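Local coordinates for DUF3863 domain-containing protein (Parabacteroides distasonis, PDB 3LM3) that is of unknown function but is probably a glycoside hydrolase or deacetylase acting on carbohydrate, at residues 28-33 with 45-50; 170-175 with 212-217; 197-202 with 407-412; 217-222 with 242-247. One frame throughout, in Å; residues are numbered along the deposited sequence.

Contact 1: residues 28-33 with 45-50; sequences MIRTTP and RDEVDW
Arg30 and Glu47 meet in a side-on, two-pronged salt bridge. NE of Arg30 gives to OE1 of Glu47 at 2.7 Å, and its NH2 gives to OE2 of the same carboxylate at 2.9 Å. Both bonds are almost straight and use syn lone pairs, and the guanidinium and carboxylate planes lie 13° apart, fixing each group's rotation. CG of Arg30 lies between its backbone N and carbonyl carbon (chi1 66°), and the extended chain beyond brings its side to Glu47. Arg45 NH1 comes to the same OE2 at 2.9 Å, nearly along the C-O bond, and Gln289 adds a further bond there. Arg30 NH2 and Arg45 NH1, 4.0 Å apart, are probably held together by the carboxylate they share.

The backbone adds a bond from Glu47 N to Thr31 O, 2.9 Å long. Water 1 also gives to Thr31 O and, weakly, to Asp46 OD1, which closes an Asx turn by accepting from Val48 N.

Pro33 packs by van der Waals contact on polar groups: CA lies over one face of the Arg30 guanidinium, CG touches Glu47 OE2, and CD rests 3.2 Å from Arg45 O. Thr32 sets CB and CG2 against that carbonyl, its hydroxyl turned to Glu35.

The contact joins the C-terminal end of parallel strand 21-29 to the loop leading into helix 53-64, beside strand 280-287 and helix 86-102, whose Tyr88 bonds Arg30 O.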
loop_
_atom_site.group_PDB
_atom_site.type_symbol
_atom_site.label_atom_id
_atom_site.label_comp_id
_atom_site.label_asym_id
_atom_site.label_seq_id
_atom_site.Cartn_x
_atom_site.Cartn_y
_atom_site.Cartn_z
HETATM N N MSE A 28 -7.039 4.982 -9.890
HETATM C CA MSE A 28 -6.273 4.480 -11.024
HETATM C C MSE A 28 -7.082 4.574 -12.315
HETATM O O MSE A 28 -8.271 4.193 -12.347
HETATM C CB MSE A 28 -5.865 3.035 -10.817
HETATM C CG MSE A 28 -5.071 2.418 -11.926
HETATM SE SE MSE A 28 -4.715 0.556 -11.531
HETATM C CE MSE A 28 -3.321 0.283 -12.851
ATOM N N ILE A 29 -6.439 5.088 -13.355
ATOM C CA ILE A 29 -6.994 5.187 -14.704
ATOM C C ILE A 29 -6.148 4.299 -15.631
ATOM O O ILE A 29 -4.928 4.375 -15.646
ATOM C CB ILE A 29 -6.951 6.621 -15.234
ATOM C CG1 ILE A 29 -7.587 7.622 -14.260
ATOM C CG2 ILE A 29 -7.606 6.695 -16.632
ATOM C CD1 ILE A 29 -8.996 7.385 -13.928
ATOM N N ARG A 30 -6.795 3.451 -16.436
ATOM C CA ARG A 30 -6.096 2.450 -17.264
ATOM C C ARG A 30 -6.911 2.142 -18.507
ATOM O O ARG A 30 -8.041 2.596 -18.610
ATOM C CB ARG A 30 -5.830 1.178 -16.437
ATOM C CG ARG A 30 -7.070 0.429 -16.013
ATOM C CD ARG A 30 -6.845 -0.416 -14.785
ATOM N NE ARG A 30 -7.911 -1.383 -14.627
ATOM C CZ ARG A 30 -8.026 -2.198 -13.585
ATOM N NH1 ARG A 30 -7.183 -2.114 -12.564
ATOM N NH2 ARG A 30 -9.009 -3.112 -13.595
ATOM N N THR A 31 -6.343 1.377 -19.449
ATOM C CA THR A 31 -7.056 0.878 -20.621
ATOM C C THR A 31 -7.296 -0.620 -20.533
ATOM O O THR A 31 -8.173 -1.143 -21.203
ATOM C CB THR A 31 -6.382 1.216 -21.972
ATOM O OG1 THR A 31 -5.378 0.240 -22.311
ATOM C CG2 THR A 31 -5.834 2.660 -22.033
ATOM N N THR A 32 -6.491 -1.315 -19.753
ATOM C CA THR A 32 -6.630 -2.754 -19.464
ATOM C C THR A 32 -6.115 -2.957 -18.029
ATOM O O THR A 32 -5.444 -2.053 -17.482
ATOM C CB THR A 32 -5.822 -3.642 -20.437
ATOM O OG1 THR A 32 -4.414 -3.449 -20.206
ATOM C CG2 THR A 32 -6.124 -3.358 -21.891
ATOM N N PRO A 33 -6.424 -4.095 -17.370
ATOM C CA PRO A 33 -6.178 -4.136 -15.942
ATOM C C PRO A 33 -4.741 -4.138 -15.468
ATOM O O PRO A 33 -4.443 -3.513 -14.452
ATOM C CB PRO A 33 -6.881 -5.424 -15.483
ATOM C CG PRO A 33 -7.953 -5.617 -16.463
ATOM C CD PRO A 33 -7.376 -5.148 -17.777
ATOM N N ARG A 45 -8.538 -8.043 -20.598
ATOM C CA ARG A 45 -9.773 -7.270 -20.643
ATOM C C ARG A 45 -9.585 -5.856 -21.205
ATOM O O ARG A 45 -8.794 -5.072 -20.687
ATOM C CB ARG A 45 -10.401 -7.177 -19.262
ATOM C CG ARG A 45 -11.708 -6.369 -19.247
ATOM C CD ARG A 45 -11.969 -5.884 -17.853
ATOM N NE ARG A 45 -12.265 -6.973 -16.937
ATOM C CZ ARG A 45 -12.102 -6.931 -15.623
ATOM N NH1 ARG A 45 -11.558 -5.879 -15.015
ATOM N NH2 ARG A 45 -12.460 -7.987 -14.895
ATOM N N ASP A 46 -10.354 -5.523 -22.227
ATOM C CA ASP A 46 -10.383 -4.192 -22.828
ATOM C C ASP A 46 -11.343 -3.324 -22.011
ATOM O O ASP A 46 -12.554 -3.572 -22.000
ATOM C CB ASP A 46 -10.839 -4.296 -24.274
ATOM C CG ASP A 46 -11.008 -2.957 -24.961
ATOM O OD1 ASP A 46 -10.875 -1.889 -24.348
ATOM O OD2 ASP A 46 -11.298 -2.928 -26.188
ATOM N N GLU A 47 -10.803 -2.329 -21.296
ATOM C CA GLU A 47 -11.602 -1.463 -20.434
ATOM C C GLU A 47 -11.818 -0.058 -20.974
ATOM O O GLU A 47 -12.212 0.838 -20.208
ATOM C CB GLU A 47 -10.966 -1.386 -19.042
ATOM C CG GLU A 47 -11.002 -2.679 -18.258
ATOM C CD GLU A 47 -10.404 -2.539 -16.893
ATOM O OE1 GLU A 47 -9.556 -1.626 -16.715
ATOM O OE2 GLU A 47 -10.714 -3.305 -15.963
ATOM N N VAL A 48 -11.584 0.178 -22.269
ATOM C CA VAL A 48 -11.826 1.493 -22.822
ATOM C C VAL A 48 -13.221 2.014 -22.479
ATOM O O VAL A 48 -13.371 3.143 -22.029
ATOM C CB VAL A 48 -11.536 1.508 -24.332
ATOM C CG1 VAL A 48 -12.080 2.772 -24.967
ATOM C CG2 VAL A 48 -10.017 1.328 -24.550
ATOM N N ASP A 49 -14.244 1.177 -22.639
ATOM C CA ASP A 49 -15.602 1.594 -22.397
ATOM C C ASP A 49 -15.954 1.678 -20.922
ATOM O O ASP A 49 -16.997 2.201 -20.558
ATOM C CB ASP A 49 -16.570 0.649 -23.117
ATOM C CG ASP A 49 -16.411 0.669 -24.635
ATOM O OD1 ASP A 49 -15.836 1.619 -25.222
ATOM O OD2 ASP A 49 -16.878 -0.305 -25.269
ATOM N N TRP A 50 -15.056 1.202 -20.047
ATOM C CA TRP A 50 -15.258 1.204 -18.606
ATOM C C TRP A 50 -14.742 2.500 -17.959
ATOM O O TRP A 50 -14.885 2.693 -16.741
ATOM C CB TRP A 50 -14.535 0.015 -17.954
ATOM C CG TRP A 50 -14.960 -1.351 -18.432
ATOM C CD1 TRP A 50 -15.354 -1.698 -19.672
ATOM C CD2 TRP A 50 -14.986 -2.542 -17.648
ATOM N NE1 TRP A 50 -15.647 -3.047 -19.718
ATOM C CE2 TRP A 50 -15.426 -3.586 -18.484
ATOM C CE3 TRP A 50 -14.700 -2.822 -16.319
ATOM C CZ2 TRP A 50 -15.582 -4.895 -18.019
ATOM C CZ3 TRP A 50 -14.859 -4.126 -15.866
ATOM C CH2 TRP A 50 -15.293 -5.125 -16.709
HETATM O O HOH W 1 -7.979 -1.550 -24.097
#

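Contact 2: residues 170-175 with 212-217; sequences HAVIWS and CVNLDG
His170 reaches across to the backbone of the neighbouring strand, its ND1 giving to Leu215 O at 2.9 Å with the acceptor close to the ring plane. CG stands opposite the backbone N (chi1 158°), which brings the ring edge to this carbonyl and CE1 to within 3.4 Å of Gly217 CA. Leu215 O also takes weak bonds from Ala171 N and Val172 N. Asn214 meets Ala171 twice: ND2 gives to Ala171 O at 3.1 Å, from above the carbonyl plane, and OD1 takes a weak bond from Ala171 N. The same amide packs against Val172, with CG2 3.3 Å from Asn214 CG. Farther along, Trp174 N gives to Asp216 OD1 at 3.0 Å, from above the carboxylate plane.

In the second shell, Trp174 NE1 is bonded to Ser187 O and its ring meets Phe222, Asn214 ND2 has a weak second bond to Phe199 O, and a backbone bond ties His170 to Ile147. Ile285 packs on His170, Phe322 and Phe325 on Leu215.

Strand 213-216 is outermost in the three-stranded parallel sheet with 168-172 and 146-148. Segments 170-172 and 213-216 cross at 74°, so side chains do much of the bonding that a regular parallel pair leaves to its backbones. ND1 of His170 carries the hydrogen given to Leu215 O, which fixes the turn of the ring, and the buried Asp216 carboxylate is probably steadied by the N-H of Trp174.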
loop_
_atom_site.group_PDB
_atom_site.type_symbol
_atom_site.label_atom_id
_atom_site.label_comp_id
_atom_site.label_asym_id
_atom_site.label_seq_id
_atom_site.Cartn_x
_atom_site.Cartn_y
_atom_site.Cartn_z
ATOM N N HIS A 170 4.825 4.543 -3.960
ATOM C CA HIS A 170 4.122 3.342 -3.543
ATOM C C HIS A 170 4.856 2.191 -4.203
ATOM O O HIS A 170 4.766 2.007 -5.419
ATOM C CB HIS A 170 2.643 3.376 -3.926
ATOM C CG HIS A 170 2.007 2.034 -4.016
ATOM N ND1 HIS A 170 2.066 1.095 -3.004
ATOM C CD2 HIS A 170 1.339 1.451 -5.036
ATOM C CE1 HIS A 170 1.459 -0.009 -3.424
ATOM N NE2 HIS A 170 1.011 0.180 -4.650
ATOM N N ALA A 171 5.636 1.459 -3.401
ATOM C CA ALA A 171 6.423 0.309 -3.837
ATOM C C ALA A 171 6.415 -0.789 -2.760
ATOM O O ALA A 171 7.387 -1.554 -2.600
ATOM C CB ALA A 171 7.854 0.756 -4.226
ATOM N N VAL A 172 5.353 -0.831 -1.971
ATOM C CA VAL A 172 5.099 -1.872 -0.923
ATOM C C VAL A 172 3.681 -2.327 -1.263
ATOM O O VAL A 172 2.818 -1.530 -1.252
ATOM C CB VAL A 172 5.137 -1.284 0.566
ATOM C CG1 VAL A 172 4.525 -2.275 1.626
ATOM C CG2 VAL A 172 6.495 -0.784 0.975
ATOM N N ILE A 173 3.450 -3.604 -1.628
ATOM C CA ILE A 173 2.061 -4.169 -1.615
ATOM C C ILE A 173 2.101 -5.077 -0.418
ATOM O O ILE A 173 2.387 -6.282 -0.491
ATOM C CB ILE A 173 1.530 -4.876 -2.917
ATOM C CG1 ILE A 173 1.544 -3.906 -4.115
ATOM C CG2 ILE A 173 0.070 -5.228 -2.738
ATOM C CD1 ILE A 173 0.751 -4.382 -5.392
ATOM N N TRP A 174 1.883 -4.468 0.747
ATOM C CA TRP A 174 2.257 -5.094 2.003
ATOM C C TRP A 174 1.600 -6.448 2.175
ATOM O O TRP A 174 0.366 -6.588 2.053
ATOM C CB TRP A 174 1.918 -4.215 3.230
ATOM C CG TRP A 174 2.508 -4.837 4.447
ATOM C CD1 TRP A 174 3.830 -4.844 4.795
ATOM C CD2 TRP A 174 1.840 -5.659 5.406
ATOM N NE1 TRP A 174 4.022 -5.596 5.923
ATOM C CE2 TRP A 174 2.812 -6.118 6.313
ATOM C CE3 TRP A 174 0.508 -6.060 5.589
ATOM C CZ2 TRP A 174 2.493 -6.955 7.369
ATOM C CZ3 TRP A 174 0.210 -6.897 6.651
ATOM C CH2 TRP A 174 1.190 -7.328 7.526
ATOM N N SER A 175 2.422 -7.461 2.467
ATOM C CA SER A 175 2.019 -8.841 2.731
ATOM C C SER A 175 1.541 -9.624 1.540
ATOM O O SER A 175 1.158 -10.760 1.691
ATOM C CB SER A 175 0.997 -8.990 3.864
ATOM O OG SER A 175 -0.341 -8.685 3.497
ATOM N N CYS A 212 14.202 7.596 -0.791
ATOM C CA CYS A 212 12.877 7.500 -1.318
ATOM C C CYS A 212 12.051 6.788 -0.260
ATOM O O CYS A 212 12.436 5.730 0.237
ATOM C CB CYS A 212 12.873 6.692 -2.616
ATOM S SG CYS A 212 11.260 6.749 -3.496
ATOM N N VAL A 213 10.938 7.377 0.089
ATOM C CA VAL A 213 10.043 6.800 1.086
ATOM C C VAL A 213 9.186 5.759 0.380
ATOM O O VAL A 213 8.517 6.033 -0.623
ATOM C CB VAL A 213 9.115 7.887 1.673
ATOM C CG1 VAL A 213 8.189 7.278 2.752
ATOM C CG2 VAL A 213 9.919 9.037 2.240
ATOM N N ASN A 214 9.181 4.545 0.903
ATOM C CA ASN A 214 8.427 3.444 0.314
ATOM C C ASN A 214 7.101 3.268 1.068
ATOM O O ASN A 214 7.096 2.974 2.259
ATOM C CB ASN A 214 9.243 2.138 0.320
ATOM C CG ASN A 214 8.667 1.111 -0.603
ATOM O OD1 ASN A 214 7.622 1.343 -1.193
ATOM N ND2 ASN A 214 9.346 -0.045 -0.771
ATOM N N LEU A 215 6.010 3.461 0.350
ATOM C CA LEU A 215 4.648 3.439 0.858
ATOM C C LEU A 215 3.836 2.249 0.392
ATOM O O LEU A 215 3.733 1.940 -0.799
ATOM C CB LEU A 215 3.868 4.685 0.414
ATOM C CG LEU A 215 4.424 6.019 0.899
ATOM C CD1 LEU A 215 3.509 7.171 0.442
ATOM C CD2 LEU A 215 4.577 6.034 2.443
ATOM N N ASP A 216 3.193 1.597 1.351
ATOM C CA ASP A 216 2.079 0.674 1.109
ATOM C C ASP A 216 0.953 1.315 0.302
ATOM O O ASP A 216 0.803 2.543 0.295
ATOM C CB ASP A 216 1.551 0.188 2.456
ATOM C CG ASP A 216 0.696 -1.077 2.374
ATOM O OD1 ASP A 216 0.709 -1.819 1.344
ATOM O OD2 ASP A 216 -0.040 -1.320 3.374
ATOM N N GLY A 217 0.143 0.475 -0.327
ATOM C CA GLY A 217 -0.962 0.887 -1.187
ATOM C C GLY A 217 -2.366 0.732 -0.606
ATOM O O GLY A 217 -3.242 1.548 -0.893
#

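Contact 3: residues 197-202 with 407-412; sequences EHFCKP and KDWSLI
His198 directs its imidazole edge at the carbonyl of Trp409, with CE1 only 3.0 Å from Trp409 O, while Leu411 CD1 sits over one ring face in a CH-pi contact, 4.2 Å from the ring centroid. The ring is fixed from within its own turn as well: Cys200 N gives to His198 ND1 at 3.0 Å, almost exactly in the ring plane. NE2 pairs with water 2, which gives a weak bond to Ser410 O. Replacing His198 by alanine removes the ring, and Leu411 CD1 would probably lose the face it covers and Cys200 N its acceptor.

Leu411 also packs its CB on Cys200 CB, and its CD1 reaches Lys201 CB at 3.6 Å. CG of Phe199 lies between its backbone N and carbonyl carbon (chi1 78°), and the ring edge meets Trp409 CB, CE1 to CB 3.7 Å. CE1 also lies near Trp409 CE3, the two rings oblique with planes at 76°. Trp409 NE1 turns back to Ala406 O, and Ala115 of helix 114-117 packs on the indole.

Asp408 OD1 takes Ser410 N in an Asx turn, and Ser410 OG bonds to Asp185 N. In the other segment, a type I beta turn runs from His198 to Lys201, whose NZ forms a salt bridge with Glu197. The contact is thus turn-against-loop packing, joining the DUF3863 part of the chain to its DUF3864 part through apolar side chains and one imidazole.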
loop_
_atom_site.group_PDB
_atom_site.type_symbol
_atom_site.label_atom_id
_atom_site.label_comp_id
_atom_site.label_asym_id
_atom_site.label_seq_id
_atom_site.Cartn_x
_atom_site.Cartn_y
_atom_site.Cartn_z
ATOM N N GLU A 197 19.849 -3.149 -1.521
ATOM C CA GLU A 197 19.751 -4.598 -1.626
ATOM C C GLU A 197 18.384 -5.113 -2.042
ATOM O O GLU A 197 18.300 -6.128 -2.710
ATOM C CB GLU A 197 20.120 -5.267 -0.304
ATOM C CG GLU A 197 21.569 -5.055 0.101
ATOM C CD GLU A 197 21.931 -5.683 1.429
ATOM O OE1 GLU A 197 21.120 -6.483 1.987
ATOM O OE2 GLU A 197 23.011 -5.338 1.943
ATOM N N HIS A 198 17.303 -4.468 -1.581
ATOM C CA HIS A 198 15.977 -5.032 -1.709
ATOM C C HIS A 198 14.935 -3.999 -1.282
ATOM O O HIS A 198 15.036 -3.425 -0.186
ATOM C CB HIS A 198 15.848 -6.275 -0.828
ATOM C CG HIS A 198 14.711 -7.170 -1.212
ATOM N ND1 HIS A 198 13.374 -6.820 -1.089
ATOM C CD2 HIS A 198 14.722 -8.433 -1.710
ATOM C CE1 HIS A 198 12.629 -7.830 -1.509
ATOM N NE2 HIS A 198 13.426 -8.829 -1.865
ATOM N N PHE A 199 13.950 -3.798 -2.158
ATOM C CA PHE A 199 12.902 -2.809 -1.938
ATOM C C PHE A 199 12.074 -3.048 -0.661
ATOM O O PHE A 199 11.464 -2.111 -0.145
ATOM C CB PHE A 199 11.991 -2.654 -3.187
ATOM C CG PHE A 199 10.956 -3.739 -3.366
ATOM C CD1 PHE A 199 11.317 -5.038 -3.637
ATOM C CD2 PHE A 199 9.604 -3.418 -3.372
ATOM C CE1 PHE A 199 10.346 -6.018 -3.836
ATOM C CE2 PHE A 199 8.630 -4.389 -3.597
ATOM C CZ PHE A 199 8.997 -5.700 -3.790
ATOM N N CYS A 200 12.027 -4.291 -0.157
ATOM C CA CYS A 200 11.297 -4.619 1.067
ATOM C C CYS A 200 12.129 -4.452 2.346
ATOM O O CYS A 200 11.587 -4.545 3.472
ATOM C CB CYS A 200 10.839 -6.067 1.021
ATOM S SG CYS A 200 9.465 -6.367 -0.116
ATOM N N LYS A 201 13.442 -4.250 2.198
ATOM C CA LYS A 201 14.378 -4.184 3.319
ATOM C C LYS A 201 14.661 -2.725 3.674
ATOM O O LYS A 201 15.087 -1.952 2.800
ATOM C CB LYS A 201 15.707 -4.868 2.928
ATOM C CG LYS A 201 16.770 -4.727 3.974
ATOM C CD LYS A 201 18.052 -5.537 3.661
ATOM C CE LYS A 201 19.247 -4.928 4.397
ATOM N NZ LYS A 201 20.326 -5.973 4.552
ATOM N N PRO A 202 14.480 -2.319 4.925
ATOM C CA PRO A 202 15.002 -1.006 5.303
ATOM C C PRO A 202 16.527 -0.869 5.106
ATOM O O PRO A 202 17.285 -1.773 5.446
ATOM C CB PRO A 202 14.635 -0.884 6.783
ATOM C CG PRO A 202 13.425 -1.814 6.952
ATOM C CD PRO A 202 13.764 -2.968 6.028
ATOM N N LYS A 407 8.116 -13.504 -10.377
ATOM C CA LYS A 407 6.888 -13.136 -9.656
ATOM C C LYS A 407 7.075 -13.060 -8.144
ATOM O O LYS A 407 6.275 -12.408 -7.487
ATOM C CB LYS A 407 5.750 -14.095 -10.003
ATOM C CG LYS A 407 5.364 -14.039 -11.473
ATOM C CD LYS A 407 4.052 -14.769 -11.712
ATOM C CE LYS A 407 3.696 -14.806 -13.181
ATOM N NZ LYS A 407 2.214 -14.886 -13.355
ATOM N N ASP A 408 8.133 -13.647 -7.616
ATOM C CA ASP A 408 8.333 -13.752 -6.163
ATOM C C ASP A 408 9.489 -12.892 -5.701
ATOM O O ASP A 408 10.654 -13.227 -5.845
ATOM C CB ASP A 408 8.542 -15.211 -5.740
ATOM C CG ASP A 408 8.619 -15.390 -4.211
ATOM O OD1 ASP A 408 8.481 -14.394 -3.461
ATOM O OD2 ASP A 408 8.808 -16.551 -3.767
ATOM N N TRP A 409 9.114 -11.722 -5.170
ATOM C CA TRP A 409 10.067 -10.753 -4.626
ATOM C C TRP A 409 10.039 -10.691 -3.096
ATOM O O TRP A 409 10.576 -9.758 -2.505
ATOM C CB TRP A 409 9.790 -9.364 -5.214
ATOM C CG TRP A 409 10.118 -9.273 -6.672
ATOM C CD1 TRP A 409 9.550 -9.987 -7.678
ATOM C CD2 TRP A 409 11.086 -8.413 -7.289
ATOM N NE1 TRP A 409 10.117 -9.646 -8.874
ATOM C CE2 TRP A 409 11.069 -8.689 -8.664
ATOM C CE3 TRP A 409 11.999 -7.468 -6.812
ATOM C CZ2 TRP A 409 11.920 -8.052 -9.560
ATOM C CZ3 TRP A 409 12.804 -6.803 -7.706
ATOM C CH2 TRP A 409 12.786 -7.122 -9.061
ATOM N N SER A 410 9.420 -11.670 -2.449
ATOM C CA SER A 410 9.296 -11.626 -0.999
ATOM C C SER A 410 10.623 -11.725 -0.286
ATOM O O SER A 410 11.535 -12.417 -0.734
ATOM C CB SER A 410 8.362 -12.722 -0.495
ATOM O OG SER A 410 7.036 -12.533 -0.993
ATOM N N LEU A 411 10.708 -11.036 0.837
ATOM C CA LEU A 411 11.873 -11.108 1.721
ATOM C C LEU A 411 11.487 -12.002 2.895
ATOM O O LEU A 411 10.681 -11.627 3.761
ATOM C CB LEU A 411 12.294 -9.699 2.160
ATOM C CG LEU A 411 13.701 -9.575 2.754
ATOM C CD1 LEU A 411 14.177 -8.112 2.737
ATOM C CD2 LEU A 411 13.772 -10.180 4.181
ATOM N N ILE A 412 12.030 -13.222 2.908
ATOM C CA ILE A 412 11.651 -14.246 3.873
ATOM C C ILE A 412 12.920 -14.910 4.375
ATOM O O ILE A 412 13.826 -15.227 3.564
ATOM C CB ILE A 412 10.730 -15.288 3.186
ATOM C CG1 ILE A 412 9.375 -14.665 2.872
ATOM C CG2 ILE A 412 10.494 -16.534 4.050
ATOM C CD1 ILE A 412 8.425 -15.534 2.029
HETATM O O HOH W 2 13.498 -11.435 -3.217
#

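Contact 4: residues 217-222 with 242-247; sequences GWTMDF and RGVGPI
Two backbone hydrogen bonds pair the loop after strand 213-216 with the loop before helix 247-253, a buried contact beside strand 280-287. Val244 N gives to Thr219 O at 3.0 Å, and Asp221 N gives to Arg242 O at 2.9 Å, in the carbonyl plane on a lone pair. Together they form a single beta bridge centred on Met220 and Gly243, whose CA atoms are 4.1 Å apart; a side chain on Gly243 would collide with Thr219 O. Asp221 is also the N-cap of helix 222-225, with OD1 weakly capping Ile223 N and OD2 bonded to Ser353.

Val244 lays CG2 against Thr219, 3.9 Å from its CB and 3.5 Å from its O. Without the valine branches, as with an alanine here, the side of Thr219 is likely to lose its cover. The selenium of Met220, on a chain bent at chi2 and chi3, comes within 3.9 Å of Arg242 O. Arg242 itself points its guanidinium to Asp352 in a salt bridge, and Thr219 OG1 is held by Ala283 N.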
loop_
_atom_site.group_PDB
_atom_site.type_symbol
_atom_site.label_atom_id
_atom_site.label_comp_id
_atom_site.label_asym_id
_atom_site.label_seq_id
_atom_site.Cartn_x
_atom_site.Cartn_y
_atom_site.Cartn_z
ATOM N N GLY A 217 0.143 0.475 -0.327
ATOM C CA GLY A 217 -0.962 0.887 -1.187
ATOM C C GLY A 217 -2.366 0.732 -0.606
ATOM O O GLY A 217 -3.242 1.548 -0.893
ATOM N N TRP A 218 -2.601 -0.365 0.137
ATOM C CA TRP A 218 -3.887 -0.675 0.749
ATOM C C TRP A 218 -3.704 -1.136 2.187
ATOM O O TRP A 218 -3.125 -2.193 2.449
ATOM C CB TRP A 218 -4.629 -1.804 0.017
ATOM C CG TRP A 218 -4.979 -1.645 -1.419
ATOM C CD1 TRP A 218 -6.208 -1.323 -1.920
ATOM C CD2 TRP A 218 -4.130 -1.859 -2.542
ATOM N NE1 TRP A 218 -6.170 -1.320 -3.285
ATOM C CE2 TRP A 218 -4.912 -1.671 -3.696
ATOM C CE3 TRP A 218 -2.791 -2.211 -2.684
ATOM C CZ2 TRP A 218 -4.384 -1.784 -4.979
ATOM C CZ3 TRP A 218 -2.267 -2.337 -3.970
ATOM C CH2 TRP A 218 -3.071 -2.110 -5.097
ATOM N N THR A 219 -4.247 -0.414 3.138
ATOM C CA THR A 219 -4.139 -0.820 4.537
ATOM C C THR A 219 -4.877 -2.142 4.750
ATOM O O THR A 219 -6.067 -2.248 4.453
ATOM C CB THR A 219 -4.697 0.259 5.452
ATOM O OG1 THR A 219 -3.974 1.481 5.224
ATOM C CG2 THR A 219 -4.610 -0.164 6.933
HETATM N N MSE A 220 -4.154 -3.109 5.306
HETATM C CA MSE A 220 -4.688 -4.437 5.593
HETATM C C MSE A 220 -5.251 -4.573 6.997
HETATM O O MSE A 220 -4.752 -3.972 7.950
HETATM C CB MSE A 220 -3.605 -5.487 5.440
HETATM C CG MSE A 220 -3.119 -5.682 4.040
HETATM SE SE MSE A 220 -4.481 -6.353 2.861
HETATM C CE MSE A 220 -5.070 -4.733 2.125
ATOM N N ASP A 221 -6.253 -5.442 7.117
ATOM C CA ASP A 221 -6.595 -6.000 8.424
ATOM C C ASP A 221 -5.523 -7.051 8.670
ATOM O O ASP A 221 -5.447 -8.052 7.964
ATOM C CB ASP A 221 -7.989 -6.596 8.365
ATOM C CG ASP A 221 -8.437 -7.174 9.715
ATOM O OD1 ASP A 221 -7.564 -7.712 10.438
ATOM O OD2 ASP A 221 -9.656 -7.070 10.063
ATOM N N PHE A 222 -4.690 -6.818 9.684
ATOM C CA PHE A 222 -3.540 -7.690 9.917
ATOM C C PHE A 222 -3.932 -9.145 10.151
ATOM O O PHE A 222 -3.211 -10.068 9.755
ATOM C CB PHE A 222 -2.712 -7.205 11.111
ATOM C CG PHE A 222 -1.946 -5.933 10.873
ATOM C CD1 PHE A 222 -0.997 -5.861 9.875
ATOM C CD2 PHE A 222 -2.047 -4.868 11.755
ATOM C CE1 PHE A 222 -0.244 -4.726 9.700
ATOM C CE2 PHE A 222 -1.283 -3.718 11.581
ATOM C CZ PHE A 222 -0.361 -3.669 10.581
ATOM N N ARG A 242 -8.035 -8.441 2.505
ATOM C CA ARG A 242 -9.058 -7.686 3.207
ATOM C C ARG A 242 -8.501 -6.638 4.191
ATOM O O ARG A 242 -7.671 -6.936 5.070
ATOM C CB ARG A 242 -9.977 -8.644 3.943
ATOM C CG ARG A 242 -11.111 -7.938 4.647
ATOM C CD ARG A 242 -12.255 -8.916 4.944
ATOM N NE ARG A 242 -12.964 -9.249 3.716
ATOM C CZ ARG A 242 -13.017 -10.442 3.116
ATOM N NH1 ARG A 242 -12.469 -11.528 3.638
ATOM N NH2 ARG A 242 -13.665 -10.573 1.964
ATOM N N GLY A 243 -9.045 -5.423 4.069
ATOM C CA GLY A 243 -8.746 -4.337 4.958
ATOM C C GLY A 243 -9.610 -3.155 4.625
ATOM O O GLY A 243 -10.835 -3.220 4.817
ATOM N N VAL A 244 -9.016 -2.092 4.084
ATOM C CA VAL A 244 -9.780 -0.931 3.642
ATOM C C VAL A 244 -10.152 -0.938 2.171
ATOM O O VAL A 244 -10.964 -0.121 1.747
ATOM C CB VAL A 244 -9.078 0.403 3.985
ATOM C CG1 VAL A 244 -8.816 0.534 5.501
ATOM C CG2 VAL A 244 -7.788 0.549 3.167
ATOM N N GLY A 245 -9.608 -1.868 1.408
ATOM C CA GLY A 245 -9.894 -1.890 -0.016
ATOM C C GLY A 245 -11.370 -2.219 -0.237
ATOM O O GLY A 245 -11.939 -3.097 0.436
ATOM N N PRO A 246 -12.036 -1.553 -1.187
ATOM C CA PRO A 246 -13.452 -1.755 -1.375
ATOM C C PRO A 246 -13.891 -3.119 -1.932
ATOM O O PRO A 246 -14.993 -3.558 -1.639
ATOM C CB PRO A 246 -13.826 -0.630 -2.368
ATOM C CG PRO A 246 -12.550 -0.329 -3.069
ATOM C CD PRO A 246 -11.510 -0.443 -2.014
ATOM N N ILE A 247 -13.046 -3.782 -2.716
ATOM C CA ILE A 247 -13.429 -5.051 -3.363
ATOM C C ILE A 247 -13.845 -6.097 -2.329
ATOM O O ILE A 247 -14.893 -6.755 -2.456
ATOM C CB ILE A 247 -12.294 -5.584 -4.258
ATOM C CG1 ILE A 247 -12.174 -4.703 -5.514
ATOM C CG2 ILE A 247 -12.509 -7.073 -4.628
ATOM C CD1 ILE A 247 -13.417 -4.687 -6.428
#

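From the N terminus, contact 1 comes first, closing a short loop of eleven residues that leaves strand 21-29 and ends before helix 53-64. Contact 2 then joins strands 168-172 and 213-216 of the three-stranded parallel sheet. Segment 197-202 lies in the loop that contact 2 closes, but its partner 407-412 comes far downstream, so contacts 2 and 3 cross, and they touch through Phe199. Contact 3 ties the loop before strand 213-216 to the loop between strand 383-389 and helix 434-443. Contact 4 starts at Gly217, where contact 2 ends, and closes the loop around helix 222-225, nested inside the long span of contact 3. Ile173 packs on Trp218 between contacts 2 and 4. Contact 1 touches none of the others.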